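Local coordinates for protein fructose-bisphosphate aldolase (PDB 4TR9) that belongs to the class I fructose-bisphosphate aldolase family, is built as a TIM barrel and binds N'-[(E)-(2,4-dichlorophenyl)methylidene]-3,4-dihydroxybenzohydrazide, at residues 287-290 and 291-295. Numbering follows the deposited sequence.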
# COMPACT_ATOMS: atom_id res chain seq x y z
N ALA A 287 13.11 22.33 26.69
CA ALA A 287 12.63 20.95 26.62
C ALA A 287 11.64 20.67 27.74
O ALA A 287 10.75 19.83 27.60
CB ALA A 287 13.79 19.97 26.67
N SER A 288 11.80 21.38 28.85
CA SER A 288 10.90 21.24 29.99
C SER A 288 9.67 22.12 29.82
O SER A 288 8.56 21.72 30.16
CB SER A 288 11.63 21.59 31.29
OG SER A 288 12.72 20.73 31.52
N VAL A 289 9.88 23.32 29.29
CA VAL A 289 8.79 24.26 29.07
C VAL A 289 7.82 23.72 28.02
O VAL A 289 6.60 23.76 28.21
CB VAL A 289 9.32 25.64 28.62
CG1 VAL A 289 8.17 26.54 28.19
CG2 VAL A 289 10.12 26.29 29.74
N ASN A 290 8.36 23.22 26.92
CA ASN A 290 7.54 22.67 25.85
C ASN A 290 6.77 21.42 26.29
O ASN A 290 5.60 21.26 25.95
CB ASN A 290 8.39 22.35 24.62
CG ASN A 290 8.96 23.59 23.96
OD1 ASN A 290 8.35 24.66 24.01
ND2 ASN A 290 10.13 23.46 23.35
N LEU A 291 7.44 20.55 27.04
CA LEU A 291 6.79 19.36 27.57
C LEU A 291 5.67 19.76 28.53
O LEU A 291 4.64 19.09 28.61
CB LEU A 291 7.81 18.46 28.29
CG LEU A 291 7.25 17.20 28.96
CD1 LEU A 291 6.56 16.30 27.95
CD2 LEU A 291 8.35 16.45 29.69
N ASN A 292 5.89 20.85 29.26
CA ASN A 292 4.88 21.39 30.16
C ASN A 292 3.70 21.96 29.38
O ASN A 292 2.54 21.76 29.77
CB ASN A 292 5.49 22.47 31.05
CG ASN A 292 4.46 23.11 31.97
OD1 ASN A 292 4.17 22.59 33.04
ND2 ASN A 292 3.92 24.24 31.54
N SER A 293 3.99 22.66 28.29
CA SER A 293 2.96 23.25 27.46
C SER A 293 2.06 22.18 26.84
O SER A 293 0.87 22.39 26.65
CB SER A 293 3.58 24.11 26.36
OG SER A 293 4.39 25.14 26.90
N ILE A 294 2.66 21.03 26.54
CA ILE A 294 1.93 19.90 25.98
C ILE A 294 0.98 19.30 27.02
O ILE A 294 -0.17 19.00 26.73
CB ILE A 294 2.89 18.81 25.47
CG1 ILE A 294 3.73 19.34 24.31
CG2 ILE A 294 2.12 17.58 25.02
CD1 ILE A 294 4.76 18.36 23.80
N ASN A 295 1.48 19.12 28.24
CA ASN A 295 0.69 18.52 29.31
C ASN A 295 -0.24 19.51 29.99
O ASN A 295 -1.10 19.12 30.78
CB ASN A 295 1.60 17.87 30.35
CG ASN A 295 2.29 16.63 29.83
OD1 ASN A 295 1.72 15.54 29.82
ND2 ASN A 295 3.53 16.78 29.38
O HOH W 1 5.10 25.69 29.55
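The flat carbonyl of V289 accepts from two donors, the backbone N-H of S293 and a water. S293 N donates to V289 O over 2.8 Å, tilted only 19° from the carbonyl plane. The water donates to V289 O and accepts from N292 ND2 at 2.7 Å, linking N292 ND2 to the carbonyl of V289, one turn back. With its CG anti to the backbone N (chi1 177°), N292 carries that amide out to the water, while its OD1 accepts from the backbone N of Y349. S293 OG, set beside its own backbone N (chi1 -59°), lies 2.9 Å from V289 O and hydrogen-bonds to T253 OG1, which N290 OD1 also engages. One turn on, N295 ND2 reaches L291 O at 2.7 Å from one face of the carbonyl plane, and N295 N approaches from the opposite face. Aliphatic carbons lie against carbonyl oxygens of the preceding turn: I294 CG1 is 3.1 Å from N290 O, the carbonyl to which I294 N donates, and L291 CB rests 3.3 Å from A287 O. Strand 303-308 takes up the apolar packing, L291 on F306 and Y308 and I294 on L304, and its L304 O also accepts from N295 ND2, so two carbonyls hold ND2 of N295. The i to i+4 pattern is that of an alpha-helix, here helix 284-295, the crossover between parallel strands 274-277 and 303-308 in a beta-alpha-beta unit of the TIM barrel.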